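Local coordinates for acyl-[acyl-carrier-protein]--UDP-N-acetylglucosamine O-acyltransferase (Acinetobacter baumannii, PDB 4E6U), which transfers an acyl chain from acyl carrier protein to UDP-N-acetylglucosamine, a step of the lipopolysaccharide-synthesis pathway, at residues 42-47 against 56-61; 60-65 against 86-91. All blocks are in the same frame, centred on the assembly; numbering follows the deposited sequence. Where two conformers were deposited one is given.

Contact 1: 42-47 against 56-61. With SO4 (sulfate ion), chain C.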
loop_
_atom_site.group_PDB
_atom_site.type_symbol
_atom_site.label_atom_id
_atom_site.label_comp_id
_atom_site.label_asym_id
_atom_site.label_seq_id
_atom_site.Cartn_x
_atom_site.Cartn_y
_atom_site.Cartn_z
ATOM N N ALA A 42 10.789 -12.048 27.005
ATOM C CA ALA A 42 11.026 -11.012 27.977
ATOM C C ALA A 42 11.303 -9.674 27.341
ATOM O O ALA A 42 12.034 -9.572 26.354
ATOM C CB ALA A 42 12.208 -11.421 28.876
ATOM N N GLY A 43 10.711 -8.636 27.917
ATOM C CA GLY A 43 10.981 -7.281 27.485
ATOM C C GLY A 43 10.222 -6.819 26.243
ATOM O O GLY A 43 10.377 -5.683 25.821
ATOM N N THR A 44 9.442 -7.705 25.648
ATOM C CA THR A 44 8.669 -7.331 24.471
ATOM C C THR A 44 7.530 -6.419 24.884
ATOM O O THR A 44 6.922 -6.579 25.952
ATOM C CB THR A 44 8.198 -8.595 23.739
ATOM O OG1 THR A 44 9.311 -9.124 23.003
ATOM C CG2 THR A 44 7.055 -8.297 22.742
ATOM N N LYS A 45 7.275 -5.432 24.036
ATOM C CA LYS A 45 6.178 -4.471 24.231
ATOM C C LYS A 45 5.223 -4.487 23.059
ATOM O O LYS A 45 5.635 -4.283 21.903
ATOM C CB LYS A 45 6.714 -3.050 24.402
ATOM C CG LYS A 45 5.620 -1.968 24.443
ATOM C CD LYS A 45 6.216 -0.578 24.675
ATOM C CE LYS A 45 5.112 0.458 24.754
ATOM N NZ LYS A 45 5.649 1.816 25.059
ATOM N N LEU A 46 3.965 -4.737 23.370
ATOM C CA LEU A 46 2.879 -4.534 22.422
ATOM C C LEU A 46 2.183 -3.255 22.823
ATOM O O LEU A 46 1.866 -3.076 24.000
ATOM C CB LEU A 46 1.882 -5.685 22.470
ATOM C CG LEU A 46 2.192 -6.948 21.663
ATOM C CD1 LEU A 46 3.538 -7.564 22.052
ATOM C CD2 LEU A 46 1.086 -7.955 21.825
ATOM N N HIS A 47 1.939 -2.375 21.854
ATOM C CA HIS A 47 1.127 -1.178 22.078
ATOM C C HIS A 47 -0.345 -1.585 22.208
ATOM O O HIS A 47 -0.647 -2.752 22.438
ATOM C CB HIS A 47 1.387 -0.227 20.910
ATOM C CG HIS A 47 2.751 0.386 20.953
ATOM N ND1 HIS A 47 2.957 1.735 21.158
ATOM C CD2 HIS A 47 3.981 -0.177 20.869
ATOM C CE1 HIS A 47 4.259 1.975 21.173
ATOM N NE2 HIS A 47 4.901 0.830 21.015
ATOM N N THR A 56 2.301 -18.576 17.635
ATOM C CA THR A 56 3.369 -17.630 17.373
ATOM C C THR A 56 4.320 -17.597 18.559
ATOM O O THR A 56 3.873 -17.475 19.709
ATOM C CB THR A 56 2.780 -16.209 17.105
ATOM O OG1 THR A 56 1.980 -16.267 15.910
ATOM C CG2 THR A 56 3.859 -15.172 16.892
ATOM N N ARG A 57 5.617 -17.707 18.279
ATOM C CA ARG A 57 6.649 -17.540 19.294
ATOM C C ARG A 57 7.334 -16.222 19.029
ATOM O O ARG A 57 7.823 -16.005 17.918
ATOM C CB ARG A 57 7.673 -18.683 19.230
ATOM C CG ARG A 57 7.058 -20.033 19.500
ATOM C CD ARG A 57 8.082 -21.166 19.406
ATOM N NE ARG A 57 7.394 -22.454 19.343
ATOM C CZ ARG A 57 7.193 -23.169 18.238
ATOM N NH1 ARG A 57 7.647 -22.754 17.057
ATOM N NH2 ARG A 57 6.533 -24.321 18.318
ATOM N N ILE A 58 7.319 -15.322 20.009
ATOM C CA ILE A 58 7.931 -14.002 19.911
ATOM C C ILE A 58 9.072 -13.925 20.913
ATOM O O ILE A 58 8.878 -14.240 22.083
ATOM C CB ILE A 58 6.895 -12.881 20.196
ATOM C CG1 ILE A 58 5.780 -12.964 19.148
ATOM C CG2 ILE A 58 7.559 -11.506 20.200
ATOM C CD1 ILE A 58 4.554 -12.115 19.440
ATOM N N GLY A 59 10.243 -13.512 20.455
ATOM C CA GLY A 59 11.421 -13.420 21.321
ATOM C C GLY A 59 11.449 -12.206 22.222
ATOM O O GLY A 59 10.410 -11.671 22.614
ATOM N N GLN A 60 12.653 -11.768 22.552
ATOM C CA GLN A 60 12.842 -10.768 23.583
ATOM C C GLN A 60 12.993 -9.390 22.994
ATOM O O GLN A 60 13.521 -9.225 21.891
ATOM C CB GLN A 60 14.114 -11.091 24.380
ATOM C CG GLN A 60 14.032 -12.426 25.128
ATOM C CD GLN A 60 15.230 -12.705 26.033
ATOM O OE1 GLN A 60 15.153 -13.563 26.913
ATOM N NE2 GLN A 60 16.326 -11.997 25.821
ATOM N N ASN A 61 12.519 -8.391 23.738
ATOM C CA ASN A 61 12.762 -6.991 23.403
ATOM C C ASN A 61 12.249 -6.532 22.036
ATOM O O ASN A 61 12.810 -5.616 21.428
ATOM C CB ASN A 61 14.249 -6.624 23.596
ATOM C CG ASN A 61 14.704 -6.842 25.025
ATOM O OD1 ASN A 61 14.058 -6.388 25.959
ATOM N ND2 ASN A 61 15.800 -7.559 25.192
HETATM S S SO4 C . 3.861 5.037 24.039
HETATM O O1 SO4 C . 3.743 5.428 25.451
HETATM O O2 SO4 C . 5.142 5.504 23.508
HETATM O O3 SO4 C . 3.798 3.575 23.936
HETATM O O4 SO4 C . 2.755 5.640 23.271
HETATM O O HOH W 1 12.123 -14.710 27.321
#
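Thr44 OG1 donates a hydrogen bond to the carbonyl oxygen of Gly59, with 2.8 Å between Thr44 OG1 and Gly59 O and the donor tilted 25° from the carbonyl plane. Its chi1 of -77° sets OG1 beside the backbone N and turns CG2 inward. Close by, Asn61 N donates to Ala42 O over 2.9 Å, a bent bond with 143° at the hydrogen. A water bridges the two turns, accepting from Ala42 N and donating to Gln60 OE1. Gln60 CB lies 3.2 Å from Ala42 O, and Asn61 OD1 comes within 3.5 Å of Gly43 CA, lying against the glycine backbone. Deeper down, the Thr44 and Ile58 side chains cross at about a right angle, their CG2 methyls 4.1 Å apart. Away from this pairing, extended Lys45 carries CE over one face of the His47 ring, displaced toward its margin, and hydrogen-bonds a sulfate, probably from the crystallisation liquor, through Lys45 NZ to sulfate O3 at 2.8 Å. Thr44 OG1 is also bonded to the backbone N of Asn62, so one buried hydroxyl ties its own turn to the following coil of the left-handed beta-helix through both a donated and an accepted bond.

Contact 2: 60-65 against 86-91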
loop_
_atom_site.group_PDB
_atom_site.type_symbol
_atom_site.label_atom_id
_atom_site.label_comp_id
_atom_site.label_asym_id
_atom_site.label_seq_id
_atom_site.Cartn_x
_atom_site.Cartn_y
_atom_site.Cartn_z
ATOM N N GLN A 60 12.653 -11.768 22.552
ATOM C CA GLN A 60 12.842 -10.768 23.583
ATOM C C GLN A 60 12.993 -9.390 22.994
ATOM O O GLN A 60 13.521 -9.225 21.891
ATOM C CB GLN A 60 14.114 -11.091 24.380
ATOM C CG GLN A 60 14.032 -12.426 25.128
ATOM C CD GLN A 60 15.230 -12.705 26.033
ATOM O OE1 GLN A 60 15.153 -13.563 26.913
ATOM N NE2 GLN A 60 16.326 -11.997 25.821
ATOM N N ASN A 61 12.519 -8.391 23.738
ATOM C CA ASN A 61 12.762 -6.991 23.403
ATOM C C ASN A 61 12.249 -6.532 22.036
ATOM O O ASN A 61 12.810 -5.616 21.428
ATOM C CB ASN A 61 14.249 -6.624 23.596
ATOM C CG ASN A 61 14.704 -6.842 25.025
ATOM O OD1 ASN A 61 14.058 -6.388 25.959
ATOM N ND2 ASN A 61 15.800 -7.559 25.192
ATOM N N ASN A 62 11.151 -7.150 21.590
ATOM C CA ASN A 62 10.447 -6.687 20.393
ATOM C C ASN A 62 9.521 -5.550 20.748
ATOM O O ASN A 62 9.137 -5.390 21.906
ATOM C CB ASN A 62 9.664 -7.856 19.808
ATOM C CG ASN A 62 10.586 -8.941 19.284
ATOM O OD1 ASN A 62 11.247 -8.753 18.265
ATOM N ND2 ASN A 62 10.655 -10.063 19.972
ATOM N N GLU A 63 9.145 -4.780 19.748
ATOM C CA GLU A 63 8.134 -3.767 19.930
ATOM C C GLU A 63 7.197 -3.848 18.751
ATOM O O GLU A 63 7.629 -3.755 17.581
ATOM C CB GLU A 63 8.762 -2.388 20.058
ATOM C CG GLU A 63 7.751 -1.310 20.432
ATOM C CD GLU A 63 8.369 0.047 20.736
ATOM O OE1 GLU A 63 7.609 0.964 21.131
ATOM O OE2 GLU A 63 9.607 0.228 20.556
ATOM N N ILE A 64 5.916 -3.983 19.074
ATOM C CA ILE A 64 4.858 -4.168 18.066
ATOM C C ILE A 64 3.804 -3.087 18.271
ATOM O O ILE A 64 3.243 -2.966 19.370
ATOM C CB ILE A 64 4.206 -5.555 18.168
ATOM C CG1 ILE A 64 5.280 -6.663 18.149
ATOM C CG2 ILE A 64 3.190 -5.746 17.032
ATOM C CD1 ILE A 64 4.750 -8.102 18.230
ATOM N N PHE A 65 3.538 -2.322 17.218
ATOM C CA PHE A 65 2.657 -1.155 17.291
ATOM C C PHE A 65 1.214 -1.483 16.903
ATOM O O PHE A 65 0.888 -2.566 16.370
ATOM C CB PHE A 65 3.201 -0.048 16.383
ATOM C CG PHE A 65 4.416 0.647 16.934
ATOM C CD1 PHE A 65 5.660 0.015 16.940
ATOM C CD2 PHE A 65 4.317 1.941 17.418
ATOM C CE1 PHE A 65 6.806 0.669 17.437
ATOM C CE2 PHE A 65 5.448 2.601 17.931
ATOM C CZ PHE A 65 6.702 1.953 17.928
ATOM N N LEU A 86 4.277 -19.146 13.318
ATOM C CA LEU A 86 5.130 -17.997 13.079
ATOM C C LEU A 86 6.147 -17.906 14.205
ATOM O O LEU A 86 5.782 -18.041 15.374
ATOM C CB LEU A 86 4.315 -16.684 13.008
ATOM C CG LEU A 86 5.100 -15.358 13.028
ATOM C CD1 LEU A 86 5.950 -15.217 11.777
ATOM C CD2 LEU A 86 4.132 -14.180 13.121
ATOM N N GLU A 87 7.401 -17.654 13.849
ATOM C CA GLU A 87 8.437 -17.338 14.822
ATOM C C GLU A 87 9.044 -15.976 14.543
ATOM O O GLU A 87 9.343 -15.650 13.388
ATOM C CB GLU A 87 9.533 -18.424 14.786
ATOM C CG GLU A 87 9.109 -19.725 15.432
ATOM C CD GLU A 87 10.112 -20.849 15.262
ATOM O OE1 GLU A 87 11.154 -20.654 14.593
ATOM O OE2 GLU A 87 9.814 -21.941 15.789
ATOM N N ILE A 88 9.226 -15.188 15.594
ATOM C CA ILE A 88 9.863 -13.893 15.533
ATOM C C ILE A 88 10.990 -13.915 16.564
ATOM O O ILE A 88 10.761 -14.356 17.697
ATOM C CB ILE A 88 8.834 -12.788 15.880
ATOM C CG1 ILE A 88 7.795 -12.664 14.762
ATOM C CG2 ILE A 88 9.508 -11.452 16.135
ATOM C CD1 ILE A 88 6.549 -11.873 15.175
ATOM N N GLY A 89 12.171 -13.440 16.179
ATOM C CA GLY A 89 13.334 -13.418 17.089
ATOM C C GLY A 89 13.296 -12.251 18.052
ATOM O O GLY A 89 12.256 -11.980 18.683
ATOM N N ASN A 90 14.427 -11.571 18.195
ATOM C CA ASN A 90 14.598 -10.566 19.229
ATOM C C ASN A 90 14.819 -9.190 18.649
ATOM O O ASN A 90 15.351 -9.052 17.552
ATOM C CB ASN A 90 15.830 -10.913 20.071
ATOM C CG ASN A 90 15.814 -12.327 20.554
ATOM O OD1 ASN A 90 14.834 -12.807 21.101
ATOM N ND2 ASN A 90 16.939 -13.022 20.352
ATOM N N ASN A 91 14.433 -8.157 19.394
ATOM C CA ASN A 91 14.811 -6.793 19.070
ATOM C C ASN A 91 14.305 -6.292 17.718
ATOM O O ASN A 91 14.951 -5.480 17.059
ATOM C CB ASN A 91 16.338 -6.587 19.180
ATOM C CG ASN A 91 16.858 -6.776 20.595
ATOM O OD1 ASN A 91 17.141 -7.894 21.018
ATOM N ND2 ASN A 91 16.994 -5.694 21.314
HETATM O O HOH W 2 17.354 -8.779 23.372
#
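The Asn62 carboxamide meets Gly89 O almost in its own plane: Asn62 ND2 donates over 2.8 Å to Gly89 O, 5° out of the amide plane, and the bond is close to straight. From the core side, Ile88 CG2 approaches the oxygen end of this amide, 3.9 Å from Asn62 OD1. That oxygen accepts from the backbone N of Asn92, so the amide is held at both ends and its rotation is fixed. A second carboxamide, that of Asn90, runs alongside Gln60 and points the same way, the two amide planes 48° apart. With chi1 at -51°, Asn90 CG lies beside its own backbone N, and OD1 accepts a hydrogen bond from Gln60 N that is nearly linear, 2.8 Å from Asn90 OD1 to Gln60 N. The backbone-to-backbone bond runs from Asn91 N to Gln60 O, 2.9 Å, while Asn91 CA makes a CH...O contact with Asn61 O at 3.3 Å. At the outer edge Asn91 ND2 packs 3.7 Å from Asn61 CB. Asn90 N in turn bonds to Ser115 OG, carrying the connection on to the next coil. Beneath the turns, Ile88 packs against Val70, Ile94 and Ile113 in the interior of the beta-helix, so that this corner joins the parallel sheet containing strands 56-58, 85-88 and 110-113 to the one containing strands 45-46, 63-64 and 93-94.

In the fold
Contacts 1 and 2 are successive versions of one corner of the left-handed beta-helix, their centres about 5 Å apart, and both are partly buried. They share Gln60 and Asn61, whose turn faces the preceding coil in contact 1 and the following coil in contact 2. Each has a buried polar side chain gripping a glycine carbonyl, a hydroxyl in contact 1 and a carboxamide in contact 2, with an isoleucine beneath it facing the core. In contact 2 Asn90 OD1 takes the bond from Gln60 N, whereas in contact 1 Ala42 N uses a water shared with Gln60 OE1. Further out, the probable His47–Glu63 hydrogen bond joins neighbouring coils, while His47 and Phe65 both pack on Glu72 of the second subunit.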